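Local atomic coordinates of protein - conserved hypothetical (Bacillus anthracis, PDB entry 4LES), a protein that is of unknown function, a conserved hypothetical protein whose modelled part is a compact single chain rich in antiparallel beta strands. Residues V114-G119 and R176-Y181. Sequence-based numbering, arbitrary orientation.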
ATOM      1  N   VAL A 114       1.465   5.515   2.686  1.00 40.34           N
ATOM      2  CA  VAL A 114       0.435   4.654   2.117  1.00 39.85           C
ATOM      3  C   VAL A 114       0.872   4.172   0.745  1.00 38.11           C
ATOM      4  O   VAL A 114       1.236   4.973  -0.095  1.00 38.88           O
ATOM      5  CB  VAL A 114      -0.886   5.422   1.910  1.00 42.20           C
ATOM      6  CG1 VAL A 114      -1.963   4.508   1.319  1.00 42.81           C
ATOM      7  CG2 VAL A 114      -1.362   6.028   3.217  1.00 43.32           C
ATOM      8  N   VAL A 115       0.889   2.866   0.536  1.00 37.63           N
ATOM      9  CA  VAL A 115       1.179   2.291  -0.787  1.00 35.82           C
ATOM     10  C   VAL A 115      -0.169   1.780  -1.332  1.00 36.14           C
ATOM     11  O   VAL A 115      -0.747   0.830  -0.799  1.00 38.68           O
ATOM     12  CB  VAL A 115       2.199   1.129  -0.696  1.00 36.67           C
ATOM     13  CG1 VAL A 115       2.431   0.500  -2.048  1.00 37.40           C
ATOM     14  CG2 VAL A 115       3.529   1.597  -0.106  1.00 38.74           C
ATOM     15  N   GLU A 116      -0.686   2.422  -2.363  1.00 35.96           N
ATOM     16  CA  GLU A 116      -1.931   1.991  -3.008  1.00 39.07           C
ATOM     17  C   GLU A 116      -1.610   0.961  -4.092  1.00 37.91           C
ATOM     18  O   GLU A 116      -0.877   1.236  -5.027  1.00 38.50           O
ATOM     19  CB  GLU A 116      -2.646   3.170  -3.650  1.00 43.24           C
ATOM     20  CG  GLU A 116      -3.239   4.133  -2.644  1.00 47.58           C
ATOM     21  CD  GLU A 116      -4.030   5.245  -3.309  1.00 56.05           C
ATOM     22  OE1 GLU A 116      -3.799   5.519  -4.517  1.00 60.69           O
ATOM     23  OE2 GLU A 116      -4.872   5.857  -2.614  1.00 63.53           O
ATOM     24  N   ALA A 117      -2.191  -0.211  -3.964  1.00 38.44           N
ATOM     25  CA  ALA A 117      -1.939  -1.295  -4.882  1.00 40.03           C
ATOM     26  C   ALA A 117      -3.175  -2.126  -5.074  1.00 40.65           C
ATOM     27  O   ALA A 117      -4.121  -2.060  -4.286  1.00 40.75           O
ATOM     28  CB  ALA A 117      -0.835  -2.179  -4.315  1.00 41.11           C
ATOM     29  N   GLU A 118      -3.173  -2.924  -6.126  1.00 41.10           N
ATOM     30  CA  GLU A 118      -4.278  -3.849  -6.361  1.00 43.37           C
ATOM     31  C   GLU A 118      -3.803  -5.082  -7.144  1.00 40.76           C
ATOM     32  O   GLU A 118      -2.791  -5.020  -7.834  1.00 38.47           O
ATOM     33  CB  GLU A 118      -5.430  -3.128  -7.045  1.00 47.82           C
ATOM     34  CG  GLU A 118      -5.104  -2.504  -8.382  1.00 51.99           C
ATOM     35  CD  GLU A 118      -6.282  -1.699  -8.924  1.00 57.73           C
ATOM     36  OE1 GLU A 118      -6.975  -1.050  -8.110  1.00 57.89           O
ATOM     37  OE2 GLU A 118      -6.505  -1.713 -10.151  1.00 57.92           O
ATOM     38  N   GLY A 119      -4.498  -6.199  -6.987  1.00 40.45           N
ATOM     39  CA  GLY A 119      -4.128  -7.431  -7.668  1.00 44.62           C
ATOM     40  C   GLY A 119      -5.292  -7.965  -8.468  1.00 47.72           C
ATOM     41  O   GLY A 119      -6.419  -7.925  -8.005  1.00 49.47           O
ATOM     42  N   ARG A 176      -8.285  -4.676  -4.086  1.00 69.13           N
ATOM     43  CA  ARG A 176      -7.438  -3.612  -3.551  1.00 75.41           C
ATOM     44  C   ARG A 176      -6.558  -4.174  -2.460  1.00 78.14           C
ATOM     45  O   ARG A 176      -6.969  -5.038  -1.725  1.00 76.08           O
ATOM     46  CB  ARG A 176      -8.250  -2.458  -2.972  1.00 80.20           C
ATOM     47  CG  ARG A 176      -9.010  -1.590  -3.969  1.00 85.24           C
ATOM     48  CD  ARG A 176      -8.156  -1.051  -5.126  1.00 88.74           C
ATOM     49  NE  ARG A 176      -6.886  -0.388  -4.735  1.00 92.44           N
ATOM     50  CZ  ARG A 176      -6.680   0.926  -4.601  1.00 95.30           C
ATOM     51  NH1 ARG A 176      -7.644   1.817  -4.814  1.00101.28           N
ATOM     52  NH2 ARG A 176      -5.484   1.358  -4.241  1.00 96.91           N
ATOM     53  N   GLN A 177      -5.324  -3.703  -2.393  1.00 55.70           N
ATOM     54  CA  GLN A 177      -4.373  -4.147  -1.364  1.00 60.81           C
ATOM     55  C   GLN A 177      -3.522  -2.959  -0.919  1.00 59.28           C
ATOM     56  O   GLN A 177      -2.300  -2.895  -1.139  1.00 59.93           O
ATOM     57  CB  GLN A 177      -3.542  -5.421  -1.750  1.00 73.86           C
ATOM     58  CG  GLN A 177      -2.956  -5.539  -3.167  1.00 84.30           C
ATOM     59  CD  GLN A 177      -2.026  -6.773  -3.382  1.00 93.23           C
ATOM     60  OE1 GLN A 177      -1.966  -7.353  -4.477  1.00 85.09           O
ATOM     61  NE2 GLN A 177      -1.306  -7.167  -2.335  1.00101.47           N
ATOM     62  N   ASN A 178      -4.207  -2.001  -0.294  1.00 50.17           N
ATOM     63  CA  ASN A 178      -3.545  -0.827   0.250  1.00 51.54           C
ATOM     64  C   ASN A 178      -2.743  -1.166   1.499  1.00 49.28           C
ATOM     65  O   ASN A 178      -3.227  -1.884   2.337  1.00 52.76           O
ATOM     66  CB  ASN A 178      -4.577   0.258   0.556  1.00 47.59           C
ATOM     67  CG  ASN A 178      -5.236   0.787  -0.711  1.00 49.44           C
ATOM     68  OD1 ASN A 178      -4.616   0.836  -1.769  1.00 50.22           O
ATOM     69  ND2 ASN A 178      -6.485   1.141  -0.619  1.00 52.37           N
ATOM     70  N   LYS A 179      -1.511  -0.686   1.598  1.00 43.69           N
ATOM     71  CA  LYS A 179      -0.707  -0.901   2.807  1.00 47.41           C
ATOM     72  C   LYS A 179      -0.450   0.457   3.434  1.00 43.94           C
ATOM     73  O   LYS A 179      -0.235   1.450   2.711  1.00 39.57           O
ATOM     74  CB  LYS A 179       0.678  -1.456   2.473  1.00 51.72           C
ATOM     75  CG  LYS A 179       0.738  -2.556   1.449  1.00 53.33           C
ATOM     76  CD  LYS A 179       0.110  -3.818   1.948  1.00 57.18           C
ATOM     77  CE  LYS A 179       0.533  -4.938   1.007  1.00 64.14           C
ATOM     78  NZ  LYS A 179      -0.354  -6.102   1.098  1.00 73.18           N
ATOM     79  N   VAL A 180      -0.421   0.506   4.756  1.00 42.63           N
ATOM     80  CA  VAL A 180      -0.127   1.742   5.456  1.00 44.69           C
ATOM     81  C   VAL A 180       0.958   1.505   6.492  1.00 47.27           C
ATOM     82  O   VAL A 180       0.824   0.646   7.371  1.00 50.01           O
ATOM     83  CB  VAL A 180      -1.388   2.346   6.115  1.00 49.86           C
ATOM     84  CG1 VAL A 180      -1.061   3.651   6.821  1.00 49.62           C
ATOM     85  CG2 VAL A 180      -2.468   2.565   5.064  1.00 49.15           C
ATOM     86  N   TYR A 181       2.035   2.276   6.382  1.00 45.83           N
ATOM     87  CA  TYR A 181       3.163   2.171   7.298  1.00 49.14           C
ATOM     88  C   TYR A 181       3.350   3.440   8.109  1.00 52.76           C
ATOM     89  O   TYR A 181       2.948   4.529   7.695  1.00 53.03           O
ATOM     90  CB  TYR A 181       4.443   1.884   6.508  1.00 48.36           C
ATOM     91  CG  TYR A 181       4.306   0.773   5.493  1.00 45.01           C
ATOM     92  CD1 TYR A 181       3.843   1.036   4.205  1.00 42.14           C
ATOM     93  CD2 TYR A 181       4.614  -0.543   5.819  1.00 50.92           C
ATOM     94  CE1 TYR A 181       3.721   0.024   3.258  1.00 40.69           C
ATOM     95  CE2 TYR A 181       4.493  -1.566   4.872  1.00 50.47           C
ATOM     96  CZ  TYR A 181       4.034  -1.273   3.595  1.00 42.59           C
ATOM     97  OH  TYR A 181       3.911  -2.277   2.650  1.00 42.33           O
TER
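Arg176 curls back over strand 110-121 because its chain bends twice, at chi2 (-52°) and again at chi3 (-50°), which brings NE to Ala117 O at 3.3 Å. The bond is long but nearly straight, and the oxygen lies in the guanidinium plane. Ala117 O also takes the backbone N of Gln177 at 2.8 Å, and the two donors reach it from opposite faces of its carbonyl plane. Glu118 OE1 stands 3.4 Å from Arg176 NE, well out of the guanidinium plane, so the salt bridge is one of charge without a directed N-H. The same oxygen also pairs with Lys88 on the neighbouring strand 83-96. Arg176 NH2 rests against Glu116 CB, while the Glu116 carboxylate turns to Arg89 and Tyr155.

Between the Glu118-Arg176 and Val115-Lys179 pairs the backbone pairing is incomplete: Gln177 N still bonds to Ala117 O, but Ala117 N finds no backbone oxygen opposite. Asn178, with CG beside its own backbone N (chi1 -66°), puts OD1 near Ala117 N for a weak bond of 3.4 Å, in the place that Gln177 O would hold in a regular pair; Asn178 ND2 is held by Asp156. Regular pairing resumes at Val115 and Lys179, joined by two backbone bonds, Val115 N to Lys179 O at 2.8 Å and Lys179 N to Val115 O at 2.9 Å. Beyond them Val114 and Val180 lie side by side under helix 149-158, CG2 to CG2 4.1 Å apart, and on the other face Val115 CG2 meets the edge of the Tyr181 ring at CE1, beside strand 135-139. The whole is an antiparallel strand pair with a local break, 174-184 forming the outermost strand of a four-stranded sheet covered on the Val180 face by a helix.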